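Local coordinates for mitogen-activated protein kinase, putative (Map kinase-like protein) (PDB 3PG1) that probably transfers phosphate from ATP to serine or threonine residues of other proteins, as a member of the MAP kinase family, at residues Y199-L204 / K213-W218. Residues are numbered along the deposited sequence; the frame is centred on the assembly and turned at random. Where two conformers were deposited one is given.
Sequences YRAPEL and KLVDMW
With CG of Trp218 anti to the backbone N (chi1 178°), the indole swings out from the start of helix 214-229 and presents one face to Ala201 and Pro202. These two belong to the APE motif of the protein kinase fold, here Ala201-Pro202-Glu203, which closes the activation segment against the C-lobe. Both lie over the same face of the indole in CH-pi contacts: Ala201 CA sits 3.6 Å from the centroid of the five-membered ring, and Pro202 CD sits 3.5 Å from that of the six-membered ring, only 9° off its normal. The broad bicyclic ring can thus receive two successive residues, and the small alanine lets the backbone come close, its CB meeting Trp218 CB at 3.6 Å.

Val215, one turn earlier on the helix, packs against Ala201, Glu203 and Leu204. Its branched side chain meets Ala201 CB and crosses Leu204 at about a right angle, with CG1 3.7 Å from Leu204 CG. Glu203 has its CG between the backbone N and the carbonyl carbon (chi1 60°), and a bend at chi2 folds the chain over this valine. OE1 thereby passes 3.4 Å from Val215 CG1 and forms a salt bridge with Arg308, the pairing familiar from the APE glutamate of protein kinases; Arg308 also donates to Leu214 O, so one guanidinium group ties both segments together.

Asp216, whose CB points away from the motif, accepts bonds from the backbone of His157 and Arg158 in the catalytic loop, so the helix that packs on the APE motif is also bonded to that loop. Water completes the polar contacts. One molecule accepts from Ala201 N and donates to Val215 O; another, in the plane of the indole, accepts from Trp218 NE1 at 2.9 Å and may donate to Arg200 O.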
ATOM      1  N   TYR A 199      11.690   1.350   3.802  1.00 28.38           N
ATOM      2  CA  TYR A 199      10.983   0.055   3.769  1.00 28.52           C
ATOM      3  C   TYR A 199      11.214  -0.718   2.491  1.00 29.79           C
ATOM      4  O   TYR A 199      10.553  -1.713   2.291  1.00 27.71           O
ATOM      5  CB  TYR A 199       9.461   0.290   3.994  1.00 29.87           C
ATOM      6  CG  TYR A 199       9.197   1.112   5.244  1.00 32.30           C
ATOM      7  CD1 TYR A 199       8.948   0.496   6.466  1.00 34.04           C
ATOM      8  CD2 TYR A 199       9.246   2.510   5.210  1.00 32.55           C
ATOM      9  CE1 TYR A 199       8.775   1.247   7.632  1.00 35.52           C
ATOM     10  CE2 TYR A 199       9.088   3.266   6.368  1.00 33.67           C
ATOM     11  CZ  TYR A 199       8.839   2.631   7.575  1.00 34.33           C
ATOM     12  OH  TYR A 199       8.651   3.372   8.720  1.00 35.04           O
ATOM     13  N   ARG A 200      12.118  -0.245   1.609  1.00 25.60           N
ATOM     14  CA  ARG A 200      12.371  -0.865   0.305  1.00 25.00           C
ATOM     15  C   ARG A 200      13.313  -2.039   0.435  1.00 26.82           C
ATOM     16  O   ARG A 200      14.397  -1.920   1.013  1.00 27.16           O
ATOM     17  CB  ARG A 200      12.956   0.160  -0.694  1.00 26.03           C
ATOM     18  CG  ARG A 200      12.061   1.371  -0.926  1.00 41.24           C
ATOM     19  CD  ARG A 200      11.621   1.520  -2.364  1.00 51.60           C
ATOM     20  NE  ARG A 200      10.904   2.780  -2.582  1.00 68.04           N
ATOM     21  CZ  ARG A 200       9.619   2.987  -2.293  1.00 77.11           C
ATOM     22  NH1 ARG A 200       8.887   2.023  -1.748  1.00 55.31           N
ATOM     23  NH2 ARG A 200       9.070   4.176  -2.508  1.00 66.19           N
ATOM     24  N   ALA A 201      12.914  -3.151  -0.177  1.00 24.09           N
ATOM     25  CA  ALA A 201      13.651  -4.402  -0.211  1.00 23.05           C
ATOM     26  C   ALA A 201      14.983  -4.135  -0.905  1.00 25.95           C
ATOM     27  O   ALA A 201      15.033  -3.250  -1.765  1.00 26.28           O
ATOM     28  CB  ALA A 201      12.844  -5.433  -0.986  1.00 22.37           C
ATOM     29  N   PRO A 202      16.047  -4.889  -0.576  1.00 24.17           N
ATOM     30  CA  PRO A 202      17.361  -4.688  -1.265  1.00 24.80           C
ATOM     31  C   PRO A 202      17.274  -4.697  -2.785  1.00 27.66           C
ATOM     32  O   PRO A 202      17.835  -3.805  -3.410  1.00 26.24           O
ATOM     33  CB  PRO A 202      18.209  -5.851  -0.733  1.00 25.68           C
ATOM     34  CG  PRO A 202      17.632  -6.087   0.644  1.00 28.49           C
ATOM     35  CD  PRO A 202      16.152  -5.929   0.463  1.00 24.44           C
ATOM     36  N   GLU A 203      16.464  -5.593  -3.373  1.00 23.54           N
ATOM     37  CA  GLU A 203      16.279  -5.606  -4.834  1.00 23.86           C
ATOM     38  C   GLU A 203      15.616  -4.321  -5.384  1.00 27.10           C
ATOM     39  O   GLU A 203      15.924  -3.956  -6.508  1.00 27.72           O
ATOM     40  CB  GLU A 203      15.554  -6.906  -5.333  1.00 24.81           C
ATOM     41  CG  GLU A 203      14.142  -7.128  -4.761  1.00 27.31           C
ATOM     42  CD  GLU A 203      13.999  -7.867  -3.437  1.00 25.15           C
ATOM     43  OE1 GLU A 203      12.934  -8.494  -3.250  1.00 23.95           O
ATOM     44  OE2 GLU A 203      14.914  -7.806  -2.579  1.00 22.55           O
ATOM     45  N   LEU A 204      14.750  -3.606  -4.603  1.00 24.80           N
ATOM     46  CA  LEU A 204      14.210  -2.319  -5.115  1.00 26.34           C
ATOM     47  C   LEU A 204      15.245  -1.220  -4.944  1.00 29.58           C
ATOM     48  O   LEU A 204      15.342  -0.330  -5.790  1.00 29.52           O
ATOM     49  CB  LEU A 204      12.902  -1.906  -4.415  1.00 26.97           C
ATOM     50  CG  LEU A 204      11.668  -2.845  -4.666  1.00 30.44           C
ATOM     51  CD1 LEU A 204      10.482  -2.316  -3.956  1.00 28.47           C
ATOM     52  CD2 LEU A 204      11.310  -2.920  -6.192  1.00 33.86           C
ATOM     53  N   LYS A 213       6.470 -10.174  -5.699  1.00 23.69           N
ATOM     54  CA  LYS A 213       5.648  -9.972  -4.490  1.00 22.88           C
ATOM     55  C   LYS A 213       6.493 -10.077  -3.203  1.00 24.83           C
ATOM     56  O   LYS A 213       6.103  -9.515  -2.175  1.00 22.29           O
ATOM     57  CB  LYS A 213       4.488 -10.999  -4.466  1.00 23.21           C
ATOM     58  CG  LYS A 213       4.957 -12.442  -4.438  1.00 28.03           C
ATOM     59  CD  LYS A 213       3.707 -13.336  -4.644  1.00 33.97           C
ATOM     60  CE  LYS A 213       4.046 -14.790  -4.785  1.00 49.54           C
ATOM     61  NZ  LYS A 213       2.849 -15.564  -5.212  1.00 54.11           N
ATOM     62  N   LEU A 214       7.679 -10.753  -3.275  1.00 20.35           N
ATOM     63  CA  LEU A 214       8.571 -10.781  -2.097  1.00 20.56           C
ATOM     64  C   LEU A 214       9.083  -9.446  -1.598  1.00 22.39           C
ATOM     65  O   LEU A 214       9.422  -9.321  -0.408  1.00 20.38           O
ATOM     66  CB  LEU A 214       9.725 -11.757  -2.307  1.00 22.33           C
ATOM     67  CG  LEU A 214       9.135 -13.175  -2.177  1.00 29.17           C
ATOM     68  CD1 LEU A 214       9.877 -14.118  -2.965  1.00 30.85           C
ATOM     69  CD2 LEU A 214       8.917 -13.531  -0.686  1.00 31.30           C
ATOM     70  N   VAL A 215       9.023  -8.407  -2.447  1.00 20.69           N
ATOM     71  CA  VAL A 215       9.398  -7.069  -1.930  1.00 20.58           C
ATOM     72  C   VAL A 215       8.474  -6.662  -0.745  1.00 25.18           C
ATOM     73  O   VAL A 215       8.901  -5.958   0.186  1.00 23.39           O
ATOM     74  CB  VAL A 215       9.454  -5.959  -3.016  1.00 23.16           C
ATOM     75  CG1 VAL A 215      10.449  -6.321  -4.125  1.00 20.49           C
ATOM     76  CG2 VAL A 215       8.066  -5.593  -3.557  1.00 23.82           C
ATOM     77  N   ASP A 216       7.190  -7.082  -0.812  1.00 21.45           N
ATOM     78  CA  ASP A 216       6.229  -6.742   0.242  1.00 21.41           C
ATOM     79  C   ASP A 216       6.543  -7.411   1.561  1.00 25.23           C
ATOM     80  O   ASP A 216       6.218  -6.840   2.611  1.00 23.67           O
ATOM     81  CB  ASP A 216       4.769  -7.052  -0.166  1.00 23.46           C
ATOM     82  CG  ASP A 216       4.277  -6.193  -1.318  1.00 24.58           C
ATOM     83  OD1 ASP A 216       3.310  -6.610  -1.993  1.00 23.09           O
ATOM     84  OD2 ASP A 216       4.853  -5.089  -1.534  1.00 24.02           O
ATOM     85  N   MET A 217       7.136  -8.621   1.508  0.50 22.94           N
ATOM     86  CA  MET A 217       7.514  -9.383   2.699  0.50 21.52           C
ATOM     87  C   MET A 217       8.642  -8.654   3.439  0.50 24.85           C
ATOM     88  O   MET A 217       8.666  -8.654   4.669  0.50 24.12           O
ATOM     89  CB  MET A 217       7.891 -10.841   2.335  0.50 22.56           C
ATOM     90  CG  MET A 217       6.678 -11.725   2.057  0.50 24.98           C
ATOM     91  SD  MET A 217       5.382 -11.610   3.321  0.50 28.81           S
ATOM     92  CE  MET A 217       6.206 -12.402   4.693  0.50 25.44           C
ATOM     93  N   TRP A 218       9.551  -8.009   2.684  1.00 21.14           N
ATOM     94  CA  TRP A 218      10.640  -7.209   3.256  1.00 22.39           C
ATOM     95  C   TRP A 218      10.033  -6.008   3.989  1.00 24.28           C
ATOM     96  O   TRP A 218      10.412  -5.744   5.125  1.00 23.35           O
ATOM     97  CB  TRP A 218      11.615  -6.688   2.173  1.00 21.34           C
ATOM     98  CG  TRP A 218      12.696  -5.827   2.801  1.00 23.14           C
ATOM     99  CD1 TRP A 218      12.651  -4.483   3.042  1.00 26.32           C
ATOM    100  CD2 TRP A 218      13.966  -6.278   3.273  1.00 23.74           C
ATOM    101  NE1 TRP A 218      13.829  -4.069   3.622  1.00 26.22           N
ATOM    102  CE2 TRP A 218      14.662  -5.145   3.759  1.00 27.54           C
ATOM    103  CE3 TRP A 218      14.603  -7.532   3.306  1.00 24.22           C
ATOM    104  CZ2 TRP A 218      15.935  -5.242   4.339  1.00 27.07           C
ATOM    105  CZ3 TRP A 218      15.895  -7.613   3.793  1.00 25.84           C
ATOM    106  CH2 TRP A 218      16.531  -6.488   4.361  1.00 27.40           C
TER
HETATM  107  O   HOH W   1      14.585  -1.306   4.107  1.00 27.79           O
HETATM  108  O   HOH W   2       9.991  -3.427  -0.715  1.00 26.46           O